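Local coordinates for protein 3',5'-nucleoside bisphosphate phosphatase (Chromobacterium violaceum, PDB 2YB1) that hydrolyses nucleoside 3',5'-bisphosphates to nucleoside 5'-phosphates and orthophosphate, using three manganese ions bound in a PHP-family active site, at residues D5-S10 with V188-G193; A35-D40 with V77-D82; P58-V63 with R274-R279; R204-F209 with Q215-A220; A243-D248 with E263-I268. All coordinates share one frame; numbering follows the deposited sequence.

Interaction 1 (D5-S10 with V188-G193); sequences DLHFHS and VIAHPG. With MN (manganese (II) ion), chain C; MN (manganese (II) ion), chain D.
His7 and His191 bring their imidazoles near each other while each holds a different manganese ion of the same cluster. His7 CE1 lies 4.3 Å from His191 CD2, yet the two NE2 atoms point to separate metals. The two manganese ions themselves are 3.6 Å apart, centre to centre. His7 NE2 binds one ion at 2.2 Å and shares it with His9 NE2; His191 NE2 binds the other at 2.1 Å.

The methyl of Ala190 touches both rings. It sits at the edge of the His7 imidazole, with Ala190 CB 4.0 Å from His7 CE1, and also over one face of the His191 ring, displaced toward its rim. Alanine suits the spot because a single methyl can serve both rings. His191 swings its ring into place by setting CG between its backbone N and carbonyl carbon (chi1 55°), on a backbone turned into the left-handed region.

Asp5 steadies the other loop through an Asx turn, its OD1 accepting from His7 N at 3.2 Å along a nearly straight bond (170°). Glu218 ties the loops together from the neighbouring strand, OE2 bonding His7 ND1 and OE1 bonding His191 N.

Histidine fits both metal positions because one ring nitrogen can bind the ion while the second is available for orientation, as His7 demonstrates. Glu64 gives OE1 to the first ion and OE2 to the second; Asp248 also binds the first ion and His75 the second. The chemistry implies a bridged cluster in which the Glu218 carboxylate, a second-shell group, probably polarises His7 and fixes its rotation.

Interaction 2 (A35-D40 with V77-D82); sequences ALTDHD and VGLGID. With MN (manganese (II) ion), chain B.
Leu79 reaches over to Ala35 and Thr37 with one methyl, CD2, inside the PHP domain, whose fold resembles a TIM barrel. Leu79 CD2 lies 3.6 Å from Ala35 CB and 4.0 Å from Thr37 CG2. The side chains of Thr37 and Val77 meet at about a right angle, with Thr37 CG2 4.1 Å from Val77 CG1. All four residues are buried, and small or branched aliphatic groups suit such an interior, where strands 33-36 and 72-79 flank strand 59-69.

Threonine has a double task here. With OG1 between the backbone N and the carbonyl carbon (chi1 57°), its methyl is left to the apolar cluster while the hydroxyl accepts from Phe8 N, so the buried oxygen has a partner. Beyond this shell, Val77 pairs with Val188 through the backbone, and Leu60 packs on Ala35 from the intervening strand.

From Thr37 the chain runs directly into the metal site. Asp38 binds Ser10 and Ser13 through its two carboxylate oxygens, anchoring the loop, and the next residue, His39, stacks its ring on that of His9. Together with Asp14 and His250, His39 coordinates a manganese ion, its NE2 standing 2.2 Å from the metal.

Interaction 3 (P58-V63 with R274-R279); sequences PFLNGV and RELEAR
Leu60 makes the apolar part of this contact, pressing its forked end into the turn formed by Leu276 and Arg279. The side chains of Leu60 and Leu276 cross at about a right angle, with Leu60 CD2 4.0 Å from Leu276 CB and Leu60 CD1 4.1 Å from Leu276 CD1. Leu60 CD2 also lies against the backbone at the turn's end, 3.7 Å from Arg279 O, and touches Arg279 CB at 3.9 Å. Leucine suits position Leu60, since its two methyls let one residue reach a side chain and a main chain at once; Leu276 offers CB and CD1 as an apolar surface.

The polar part runs through the backbone. Within the turn, Arg279 N donates to Leu276 O at 2.8 Å, which closes the turn. Between the segments a single water makes the link: it accepts from Asn61 N at 3.0 Å and donates to Arg279 O at 2.9 Å. Arginine takes part here mainly through its CB and carbonyl; its chain bends at chi2 (-78°), and NE bonds Gly184 O.

The turn follows helix 272-275 and lies near where strands 59-69 and 186-189 begin. Leu276 packs on Met186 of the latter strand, while Leu60 also meets Leu33 and Ala35 of strand 33-36. Phe59 faces away from the turn, onto Ala48, Ala49 and Ala52 of helix 45-54, so the start of strand 59-69 is sandwiched between that helix and the turn at 276-279.

Interaction 4 (R204-F209 with Q215-A220); sequences RLILDF and QGIEVA
Phe209 swings its ring toward the strand by placing CG anti to its own backbone N (chi1 173°), and Ile206, with an extended chain (chi2 174°), sends CD1 the same way one helical turn earlier. The phenyl ring meets backbone rather than side chain. Phe209 CE2 is 3.1 Å from Gly216 O, a close approach made obliquely to the ring, and Gly216 N lies at the ring edge, in its plane. Phe209 CE2 also comes to 3.6 Å from Gln215 N. Phenylalanine suits this place by offering a flat apolar rim to the peptide atoms of Gln215 and Gly216.

Ile206 CD1 and Ile217 CD1 touch lightly at 4.4 Å. Their branched chains fill the layer between helix and sheet, joined by Leu241 and by residues of helix 226-239. Within the helix, one turn apart, Arg204 NH2 and Asp208 OD1 form a salt bridge of 2.7 Å, and Asp208 OD2 binds Trp69 NE1.

Ile217 thus faces the helix, while the next residue, Glu218, faces the metal-site side and bonds His7 and His191, as expected of the beta-alpha-beta crossover of strand 186-189, helix 199-211 and strand 216-221 in a TIM-like barrel.

Interaction 5 (A243-D248 with E263-I268); sequences ASSGSD and EDLPPI. With MN (manganese (II) ion), chain C.
Leu265 CD2 approaches a flat group of the strand, the peptide joining Ser244 to Ser245, and comes to 4.1 Å from Ser244 O. A second flat group, the Asp248 carboxylate, belongs to the metal site. It binds manganese through a single oxygen, OD1 at 2.5 Å, while OD2 stands 3.9 Å from the ion.

The main packing is Leu265 laid against two alternate residues of strand 242-246. Its CD1 lies 3.9 Å from Ala243 CB, and its CD2 comes to 3.3 Å from Ser245 OG, a snug van der Waals approach. Small side chains suit Ala243 and Ser245, because they let Leu265, from an irregular loop, lie close to the strand. Val219, Ala220 and Trp273 also touch Leu265.

Ser245 turns OG to the side anti to its carbonyl carbon (chi1 -48°), and there the hydroxyl has a polar partner as well. A water hydrogen-bonds Ser245 OG at 2.8 Å and donates to Glu263 O at 2.7 Å, bridging the strand to the loop backbone at Glu263.

Beyond Gly246 the chain leaves the strand, and Ser247 OG bonds Asp5 OD2. Asp248 then joins His7, His9 and Glu64 around the ion: a last barrel strand whose flank is covered by the following loop and whose C-terminal end supplies a ligand to the PHP metal site.

How the interactions relate
Interactions 1, 2 and 5 each contain manganese ligands at strand ends, but they differ in where the touching happens: in interaction 1 the ligands themselves meet, whereas in interactions 2 and 5 they follow on from apolar packing. Interactions 1 and 5 share one ion and are joined by the backbone bond between His7 and Asp248. Interactions 2 and 3 meet along strands 59-69 and 72-79. Interactions 4 and 5 are bonded through neighbouring strands 216-221 and 242-246. Interactions 1 and 2 lie nearest the chain's centre, and their touching residues are all buried. Interactions 3 and 5, farther out, combine leucine packing with a water bridge, while interaction 4 joins helix and strand by apolar side chains and a ring-to-peptide contact.

Interaction 1 (D5-S10 with V188-G193)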
# COMPACT_ATOMS: atom_id res chain seq x y z
N ASP A 5 -1.22 8.11 10.64
CA ASP A 5 -1.51 7.01 9.73
C ASP A 5 -0.73 7.19 8.43
O ASP A 5 -1.03 8.08 7.63
CB ASP A 5 -3.02 6.97 9.46
CG ASP A 5 -3.45 5.74 8.69
OD1 ASP A 5 -2.57 4.96 8.25
OD2 ASP A 5 -4.68 5.54 8.53
N LEU A 6 0.25 6.31 8.22
CA LEU A 6 1.14 6.34 7.06
C LEU A 6 0.86 5.33 5.95
O LEU A 6 1.77 5.02 5.16
CB LEU A 6 2.62 6.35 7.47
CG LEU A 6 2.94 7.39 8.55
CD1 LEU A 6 4.41 7.39 8.92
CD2 LEU A 6 2.47 8.80 8.13
N HIS A 7 -0.30 4.66 5.99
CA HIS A 7 -0.68 3.76 4.90
C HIS A 7 -2.20 3.72 4.65
O HIS A 7 -2.94 3.27 5.50
CB HIS A 7 -0.17 2.36 5.26
CG HIS A 7 -0.25 1.36 4.15
ND1 HIS A 7 0.69 0.36 3.99
CD2 HIS A 7 -1.16 1.18 3.16
CE1 HIS A 7 0.37 -0.38 2.95
NE2 HIS A 7 -0.75 0.10 2.42
N PHE A 8 -2.64 4.14 3.47
CA PHE A 8 -4.05 3.98 3.07
C PHE A 8 -4.23 4.28 1.59
O PHE A 8 -3.30 4.78 0.94
CB PHE A 8 -5.01 4.85 3.94
CG PHE A 8 -4.63 6.32 4.04
CD1 PHE A 8 -5.12 7.24 3.11
CD2 PHE A 8 -3.85 6.79 5.10
CE1 PHE A 8 -4.78 8.60 3.20
CE2 PHE A 8 -3.51 8.14 5.20
CZ PHE A 8 -3.98 9.05 4.24
N HIS A 9 -5.43 4.02 1.07
CA HIS A 9 -5.68 4.05 -0.37
C HIS A 9 -6.86 4.93 -0.75
O HIS A 9 -7.70 5.26 0.09
CB HIS A 9 -5.94 2.63 -0.88
CG HIS A 9 -4.75 1.73 -0.74
ND1 HIS A 9 -3.85 1.54 -1.75
CD2 HIS A 9 -4.28 1.04 0.33
CE1 HIS A 9 -2.88 0.75 -1.33
NE2 HIS A 9 -3.12 0.43 -0.07
N SER A 10 -6.92 5.28 -2.03
CA SER A 10 -7.99 6.10 -2.56
C SER A 10 -8.42 5.50 -3.88
O SER A 10 -7.84 4.50 -4.32
CB SER A 10 -7.49 7.53 -2.79
OG SER A 10 -6.65 7.60 -3.94
N VAL A 188 9.90 1.37 2.81
CA VAL A 188 9.31 0.69 3.96
C VAL A 188 8.71 -0.65 3.52
O VAL A 188 7.89 -0.70 2.61
CB VAL A 188 8.16 1.55 4.57
CG1 VAL A 188 7.50 0.83 5.76
CG2 VAL A 188 8.65 2.94 4.95
N ILE A 189 9.09 -1.74 4.19
CA ILE A 189 8.46 -3.03 3.91
C ILE A 189 7.06 -2.99 4.53
O ILE A 189 6.91 -2.80 5.75
CB ILE A 189 9.24 -4.19 4.54
CG1 ILE A 189 10.59 -4.37 3.83
CG2 ILE A 189 8.41 -5.48 4.46
CD1 ILE A 189 11.54 -5.32 4.55
N ALA A 190 6.05 -3.17 3.69
CA ALA A 190 4.67 -3.02 4.14
C ALA A 190 4.14 -4.33 4.72
O ALA A 190 4.51 -5.41 4.26
CB ALA A 190 3.78 -2.54 2.99
N HIS A 191 3.31 -4.22 5.75
CA HIS A 191 2.56 -5.34 6.32
C HIS A 191 3.27 -6.69 6.23
O HIS A 191 2.76 -7.64 5.63
CB HIS A 191 1.13 -5.40 5.73
CG HIS A 191 1.09 -5.46 4.24
ND1 HIS A 191 1.67 -6.48 3.52
CD2 HIS A 191 0.54 -4.62 3.32
CE1 HIS A 191 1.47 -6.27 2.22
NE2 HIS A 191 0.79 -5.15 2.08
N PRO A 192 4.45 -6.79 6.86
CA PRO A 192 5.28 -8.00 6.77
C PRO A 192 4.59 -9.26 7.33
O PRO A 192 4.92 -10.37 6.91
CB PRO A 192 6.53 -7.63 7.58
CG PRO A 192 6.08 -6.53 8.52
CD PRO A 192 5.07 -5.75 7.70
N GLY A 193 3.63 -9.10 8.22
CA GLY A 193 2.92 -10.23 8.79
C GLY A 193 2.03 -10.97 7.82
O GLY A 193 1.57 -12.09 8.11
MN MN C . -1.91 -1.03 0.95
MN MN D . 0.09 -4.01 0.41

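Interaction 2 (A35-D40 with V77-D82)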
# COMPACT_ATOMS: atom_id res chain seq x y z
N ALA A 35 -0.22 9.93 5.41
CA ALA A 35 0.40 9.70 4.09
C ALA A 35 -0.47 8.79 3.22
O ALA A 35 -0.79 7.67 3.61
CB ALA A 35 1.84 9.12 4.24
N LEU A 36 -0.86 9.29 2.04
CA LEU A 36 -1.63 8.49 1.09
C LEU A 36 -0.66 7.61 0.31
O LEU A 36 0.35 8.10 -0.22
CB LEU A 36 -2.43 9.40 0.13
CG LEU A 36 -3.19 8.72 -1.03
CD1 LEU A 36 -4.21 7.71 -0.51
CD2 LEU A 36 -3.86 9.76 -1.94
N THR A 37 -0.87 6.30 0.32
CA THR A 37 0.03 5.43 -0.43
C THR A 37 -0.76 4.53 -1.35
O THR A 37 -1.00 3.36 -1.04
CB THR A 37 0.79 4.55 0.60
OG1 THR A 37 -0.15 3.82 1.39
CG2 THR A 37 1.58 5.42 1.55
N ASP A 38 -1.01 5.02 -2.56
CA ASP A 38 -1.75 4.24 -3.54
C ASP A 38 -0.80 3.28 -4.22
O ASP A 38 0.41 3.54 -4.29
CB ASP A 38 -2.45 5.15 -4.55
CG ASP A 38 -3.79 5.65 -4.03
OD1 ASP A 38 -4.64 4.80 -3.69
OD2 ASP A 38 -3.99 6.88 -3.96
N HIS A 39 -1.35 2.17 -4.72
CA HIS A 39 -0.55 1.16 -5.42
C HIS A 39 0.03 1.70 -6.71
O HIS A 39 -0.71 2.19 -7.57
CB HIS A 39 -1.42 -0.04 -5.78
CG HIS A 39 -1.92 -0.81 -4.61
ND1 HIS A 39 -1.11 -1.64 -3.87
CD2 HIS A 39 -3.16 -0.92 -4.07
CE1 HIS A 39 -1.83 -2.22 -2.92
NE2 HIS A 39 -3.07 -1.81 -3.02
N ASP A 40 1.35 1.62 -6.84
CA ASP A 40 2.05 1.80 -8.11
C ASP A 40 1.68 3.08 -8.85
O ASP A 40 1.76 3.15 -10.09
CB ASP A 40 1.81 0.56 -8.99
CG ASP A 40 2.26 -0.72 -8.30
OD1 ASP A 40 3.27 -0.65 -7.58
OD2 ASP A 40 1.60 -1.77 -8.45
N VAL A 77 6.38 0.37 0.57
CA VAL A 77 5.87 1.74 0.65
C VAL A 77 7.02 2.75 0.53
O VAL A 77 8.10 2.53 1.07
CB VAL A 77 5.14 1.95 2.01
CG1 VAL A 77 5.07 3.43 2.37
CG2 VAL A 77 3.75 1.31 1.97
N GLY A 78 6.83 3.81 -0.25
CA GLY A 78 7.70 4.97 -0.11
C GLY A 78 7.04 6.13 0.62
O GLY A 78 5.87 6.44 0.36
N LEU A 79 7.82 6.86 1.43
CA LEU A 79 7.27 8.00 2.18
C LEU A 79 8.19 9.20 2.06
O LEU A 79 9.42 9.05 2.18
CB LEU A 79 7.08 7.65 3.66
CG LEU A 79 6.10 6.53 4.05
CD1 LEU A 79 6.24 6.20 5.53
CD2 LEU A 79 4.65 6.92 3.70
N GLY A 80 7.62 10.38 1.87
CA GLY A 80 8.42 11.58 1.68
C GLY A 80 9.03 11.66 0.28
O GLY A 80 10.02 12.36 0.08
N ILE A 81 8.43 10.95 -0.68
CA ILE A 81 8.90 10.95 -2.06
C ILE A 81 8.49 12.23 -2.78
O ILE A 81 7.46 12.83 -2.45
CB ILE A 81 8.32 9.76 -2.87
CG1 ILE A 81 6.79 9.72 -2.69
CG2 ILE A 81 8.96 8.43 -2.44
CD1 ILE A 81 6.04 8.94 -3.75
N ASP A 82 9.29 12.64 -3.76
CA ASP A 82 8.91 13.69 -4.70
C ASP A 82 8.32 12.97 -5.91
O ASP A 82 9.04 12.33 -6.67
CB ASP A 82 10.15 14.50 -5.11
CG ASP A 82 9.88 15.51 -6.23
OD1 ASP A 82 8.71 15.68 -6.66
OD2 ASP A 82 10.85 16.15 -6.68
MN MN B . -4.79 -2.63 -1.89

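Interaction 3 (P58-V63 with R274-R279)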
# COMPACT_ATOMS: atom_id res chain seq x y z
N PRO A 58 -0.60 17.94 8.81
CA PRO A 58 0.66 17.63 8.13
C PRO A 58 0.55 16.37 7.27
O PRO A 58 -0.15 15.41 7.65
CB PRO A 58 1.64 17.40 9.29
CG PRO A 58 1.09 18.25 10.40
CD PRO A 58 -0.42 18.12 10.26
N PHE A 59 1.25 16.37 6.14
CA PHE A 59 1.06 15.35 5.12
C PHE A 59 2.39 14.95 4.52
O PHE A 59 3.28 15.78 4.33
CB PHE A 59 0.11 15.88 4.02
CG PHE A 59 -0.19 14.88 2.93
CD1 PHE A 59 -1.15 13.90 3.12
CD2 PHE A 59 0.51 14.91 1.72
CE1 PHE A 59 -1.42 12.96 2.13
CE2 PHE A 59 0.23 13.98 0.72
CZ PHE A 59 -0.73 13.01 0.92
N LEU A 60 2.53 13.65 4.22
CA LEU A 60 3.66 13.12 3.48
C LEU A 60 3.19 12.48 2.18
O LEU A 60 2.26 11.69 2.18
CB LEU A 60 4.36 12.04 4.31
CG LEU A 60 5.24 12.54 5.45
CD1 LEU A 60 5.38 11.44 6.48
CD2 LEU A 60 6.62 12.95 4.88
N ASN A 61 3.84 12.82 1.06
CA ASN A 61 3.67 12.08 -0.18
C ASN A 61 4.06 10.61 -0.02
O ASN A 61 5.13 10.31 0.51
CB ASN A 61 4.55 12.69 -1.28
CG ASN A 61 4.10 14.08 -1.71
OD1 ASN A 61 4.92 14.95 -2.00
ND2 ASN A 61 2.79 14.29 -1.75
N GLY A 62 3.23 9.71 -0.53
CA GLY A 62 3.50 8.29 -0.35
C GLY A 62 3.12 7.47 -1.56
O GLY A 62 2.51 7.98 -2.50
N VAL A 63 3.54 6.21 -1.57
CA VAL A 63 3.17 5.28 -2.63
C VAL A 63 3.36 3.85 -2.10
O VAL A 63 4.13 3.64 -1.16
CB VAL A 63 4.06 5.49 -3.87
CG1 VAL A 63 5.49 5.07 -3.56
CG2 VAL A 63 3.50 4.72 -5.09
N ARG A 274 9.64 10.61 12.77
CA ARG A 274 10.66 11.50 13.29
C ARG A 274 11.79 11.74 12.28
O ARG A 274 12.43 12.79 12.29
CB ARG A 274 11.22 10.96 14.61
CG ARG A 274 10.16 10.85 15.70
CD ARG A 274 10.75 10.37 17.01
NE ARG A 274 9.72 10.11 18.02
CZ ARG A 274 9.93 9.42 19.13
NH1 ARG A 274 11.13 8.90 19.38
NH2 ARG A 274 8.94 9.22 19.99
N GLU A 275 12.02 10.76 11.41
CA GLU A 275 13.07 10.85 10.38
C GLU A 275 12.59 11.51 9.08
O GLU A 275 13.39 11.84 8.20
CB GLU A 275 13.61 9.45 10.07
CG GLU A 275 14.02 8.65 11.32
CD GLU A 275 14.93 9.44 12.25
OE1 GLU A 275 15.77 10.21 11.74
OE2 GLU A 275 14.79 9.30 13.49
N LEU A 276 11.27 11.65 8.94
CA LEU A 276 10.69 12.22 7.73
C LEU A 276 10.31 13.70 7.87
O LEU A 276 9.68 14.27 6.96
CB LEU A 276 9.49 11.39 7.26
CG LEU A 276 9.85 9.99 6.74
CD1 LEU A 276 8.66 9.04 6.83
CD2 LEU A 276 10.43 10.03 5.33
N GLU A 277 10.65 14.31 9.00
CA GLU A 277 10.16 15.66 9.30
C GLU A 277 10.49 16.70 8.23
O GLU A 277 9.67 17.59 7.97
CB GLU A 277 10.62 16.11 10.68
CG GLU A 277 9.92 15.31 11.78
CD GLU A 277 10.26 15.80 13.17
OE1 GLU A 277 11.01 16.79 13.29
OE2 GLU A 277 9.77 15.18 14.14
N ALA A 278 11.67 16.60 7.62
CA ALA A 278 12.05 17.55 6.57
C ALA A 278 11.22 17.37 5.29
O ALA A 278 11.20 18.26 4.44
CB ALA A 278 13.53 17.43 6.25
N ARG A 279 10.57 16.22 5.14
CA ARG A 279 9.73 15.98 3.97
C ARG A 279 8.25 16.23 4.21
O ARG A 279 7.45 16.16 3.27
CB ARG A 279 9.90 14.54 3.47
CG ARG A 279 11.32 14.20 3.13
CD ARG A 279 11.71 14.77 1.76
NE ARG A 279 13.03 14.27 1.42
CZ ARG A 279 14.15 15.00 1.46
NH1 ARG A 279 14.10 16.29 1.77
NH2 ARG A 279 15.31 14.42 1.17
O HOH W 1 6.36 14.36 1.28

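Interaction 4 (R204-F209 with Q215-A220)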
# COMPACT_ATOMS: atom_id res chain seq x y z
N ARG A 204 16.05 -12.64 5.54
CA ARG A 204 16.63 -12.58 4.20
C ARG A 204 16.05 -11.39 3.42
O ARG A 204 16.78 -10.64 2.76
CB ARG A 204 16.33 -13.88 3.45
CG ARG A 204 17.05 -14.03 2.13
CD ARG A 204 18.55 -14.04 2.36
NE ARG A 204 19.28 -13.36 1.29
CZ ARG A 204 20.38 -12.63 1.48
NH1 ARG A 204 20.88 -12.47 2.70
NH2 ARG A 204 20.97 -12.05 0.44
N LEU A 205 14.73 -11.23 3.50
CA LEU A 205 14.06 -10.10 2.85
C LEU A 205 14.59 -8.76 3.38
O LEU A 205 14.90 -7.86 2.59
CB LEU A 205 12.54 -10.18 3.05
CG LEU A 205 11.74 -8.98 2.54
CD1 LEU A 205 11.96 -8.73 1.03
CD2 LEU A 205 10.25 -9.15 2.86
N ILE A 206 14.69 -8.64 4.70
CA ILE A 206 15.24 -7.43 5.33
C ILE A 206 16.68 -7.13 4.88
O ILE A 206 16.99 -5.99 4.52
CB ILE A 206 15.19 -7.51 6.88
CG1 ILE A 206 13.72 -7.44 7.36
CG2 ILE A 206 16.04 -6.40 7.50
CD1 ILE A 206 13.56 -7.64 8.85
N LEU A 207 17.54 -8.14 4.90
CA LEU A 207 18.92 -7.95 4.45
C LEU A 207 19.00 -7.48 2.99
O LEU A 207 19.74 -6.55 2.68
CB LEU A 207 19.73 -9.24 4.64
CG LEU A 207 19.93 -9.62 6.11
CD1 LEU A 207 20.84 -10.83 6.25
CD2 LEU A 207 20.51 -8.42 6.88
N ASP A 208 18.23 -8.12 2.11
CA ASP A 208 18.15 -7.70 0.71
C ASP A 208 17.61 -6.26 0.59
O ASP A 208 18.10 -5.44 -0.19
CB ASP A 208 17.22 -8.64 -0.06
CG ASP A 208 17.86 -9.98 -0.39
OD1 ASP A 208 18.98 -10.25 0.11
OD2 ASP A 208 17.24 -10.76 -1.14
N PHE A 209 16.57 -5.98 1.38
CA PHE A 209 15.91 -4.68 1.42
C PHE A 209 16.91 -3.58 1.82
O PHE A 209 17.07 -2.57 1.14
CB PHE A 209 14.73 -4.78 2.41
CG PHE A 209 14.03 -3.48 2.70
CD1 PHE A 209 13.21 -2.88 1.74
CD2 PHE A 209 14.13 -2.91 3.95
CE1 PHE A 209 12.54 -1.68 2.02
CE2 PHE A 209 13.46 -1.71 4.25
CZ PHE A 209 12.67 -1.10 3.28
N GLN A 215 15.17 1.47 4.57
CA GLN A 215 15.27 1.87 5.98
C GLN A 215 14.11 1.61 6.96
O GLN A 215 14.24 1.90 8.14
CB GLN A 215 15.70 3.34 6.04
CG GLN A 215 16.99 3.57 5.27
CD GLN A 215 17.18 5.02 4.86
OE1 GLN A 215 16.29 5.64 4.26
NE2 GLN A 215 18.35 5.57 5.18
N GLY A 216 12.98 1.09 6.48
CA GLY A 216 11.82 1.03 7.34
C GLY A 216 10.97 -0.21 7.15
O GLY A 216 11.09 -0.93 6.16
N ILE A 217 10.14 -0.48 8.16
CA ILE A 217 9.25 -1.62 8.13
C ILE A 217 7.99 -1.27 8.92
O ILE A 217 8.05 -0.59 9.96
CB ILE A 217 9.94 -2.89 8.72
CG1 ILE A 217 9.01 -4.12 8.64
CG2 ILE A 217 10.43 -2.64 10.17
CD1 ILE A 217 9.70 -5.45 8.91
N GLU A 218 6.84 -1.70 8.42
CA GLU A 218 5.60 -1.47 9.14
C GLU A 218 5.53 -2.39 10.35
O GLU A 218 5.67 -3.60 10.23
CB GLU A 218 4.38 -1.66 8.23
CG GLU A 218 4.23 -0.51 7.25
CD GLU A 218 3.02 -0.63 6.35
OE1 GLU A 218 2.37 -1.70 6.32
OE2 GLU A 218 2.73 0.36 5.66
N VAL A 219 5.35 -1.79 11.51
CA VAL A 219 5.17 -2.50 12.76
C VAL A 219 3.70 -2.43 13.15
O VAL A 219 3.07 -3.46 13.40
CB VAL A 219 6.09 -1.94 13.86
CG1 VAL A 219 5.75 -2.56 15.21
CG2 VAL A 219 7.54 -2.22 13.48
N ALA A 220 3.17 -1.22 13.27
CA ALA A 220 1.74 -1.08 13.48
C ALA A 220 1.07 -1.08 12.11
O ALA A 220 1.40 -0.28 11.24
CB ALA A 220 1.43 0.19 14.25

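Interaction 5 (A243-D248 with E263-I268)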
# COMPACT_ATOMS: atom_id res chain seq x y z
N ALA A 243 10.38 2.27 12.38
CA ALA A 243 9.05 1.65 12.40
C ALA A 243 8.01 2.58 11.81
O ALA A 243 7.95 3.75 12.16
CB ALA A 243 8.66 1.26 13.82
N SER A 244 7.18 2.02 10.94
CA SER A 244 6.10 2.77 10.35
C SER A 244 4.78 2.21 10.87
O SER A 244 4.73 1.08 11.39
CB SER A 244 6.13 2.68 8.84
OG SER A 244 5.26 3.64 8.30
N SER A 245 3.73 3.03 10.79
CA SER A 245 2.39 2.66 11.21
C SER A 245 1.38 3.06 10.11
O SER A 245 1.42 4.18 9.60
CB SER A 245 2.06 3.38 12.52
OG SER A 245 3.13 3.25 13.46
N GLY A 246 0.50 2.15 9.73
CA GLY A 246 -0.60 2.55 8.87
C GLY A 246 -1.78 1.60 8.92
O GLY A 246 -1.61 0.41 9.12
N SER A 247 -2.97 2.14 8.68
CA SER A 247 -4.21 1.39 8.81
C SER A 247 -4.40 0.46 7.62
O SER A 247 -5.06 -0.58 7.72
CB SER A 247 -5.39 2.35 8.88
OG SER A 247 -5.49 3.10 7.68
N ASP A 248 -3.81 0.84 6.48
CA ASP A 248 -4.07 0.15 5.22
C ASP A 248 -5.54 0.21 4.87
O ASP A 248 -6.09 -0.72 4.25
CB ASP A 248 -3.59 -1.31 5.27
CG ASP A 248 -3.49 -1.93 3.88
OD1 ASP A 248 -3.42 -1.18 2.88
OD2 ASP A 248 -3.49 -3.18 3.79
N GLU A 263 -2.43 1.73 16.04
CA GLU A 263 -1.99 1.27 17.36
C GLU A 263 -0.66 1.92 17.73
O GLU A 263 0.22 2.03 16.88
CB GLU A 263 -1.79 -0.25 17.34
CG GLU A 263 -3.08 -1.04 17.14
CD GLU A 263 -4.09 -0.74 18.23
OE1 GLU A 263 -3.69 -0.74 19.42
OE2 GLU A 263 -5.27 -0.49 17.91
N ASP A 264 -0.52 2.32 18.99
CA ASP A 264 0.74 2.86 19.50
C ASP A 264 1.89 1.88 19.24
O ASP A 264 1.77 0.69 19.54
CB ASP A 264 0.65 3.09 21.02
CG ASP A 264 -0.28 4.22 21.40
OD1 ASP A 264 -0.64 5.05 20.53
OD2 ASP A 264 -0.63 4.30 22.59
N LEU A 265 2.99 2.39 18.70
CA LEU A 265 4.19 1.57 18.51
C LEU A 265 4.75 1.09 19.85
O LEU A 265 4.72 1.81 20.84
CB LEU A 265 5.27 2.36 17.77
CG LEU A 265 5.07 2.68 16.29
CD1 LEU A 265 6.20 3.58 15.81
CD2 LEU A 265 4.98 1.41 15.45
N PRO A 266 5.27 -0.15 19.88
CA PRO A 266 5.99 -0.63 21.06
C PRO A 266 7.11 0.34 21.43
O PRO A 266 7.66 0.98 20.53
CB PRO A 266 6.58 -1.97 20.59
CG PRO A 266 5.64 -2.43 19.50
CD PRO A 266 5.20 -1.17 18.81
N PRO A 267 7.42 0.47 22.73
CA PRO A 267 8.47 1.42 23.14
C PRO A 267 9.83 1.23 22.45
O PRO A 267 10.51 2.25 22.25
CB PRO A 267 8.58 1.19 24.65
CG PRO A 267 7.19 0.77 25.05
CD PRO A 267 6.70 -0.09 23.89
N ILE A 268 10.21 0.01 22.08
CA ILE A 268 11.51 -0.26 21.43
C ILE A 268 11.68 0.43 20.07
O ILE A 268 12.80 0.72 19.64
CB ILE A 268 11.76 -1.78 21.26
CG1 ILE A 268 13.25 -2.09 21.01
CG2 ILE A 268 10.89 -2.35 20.14
CD1 ILE A 268 14.21 -1.65 22.14
MN MN C . -1.91 -1.03 0.95
O HOH W 2 1.40 4.04 15.50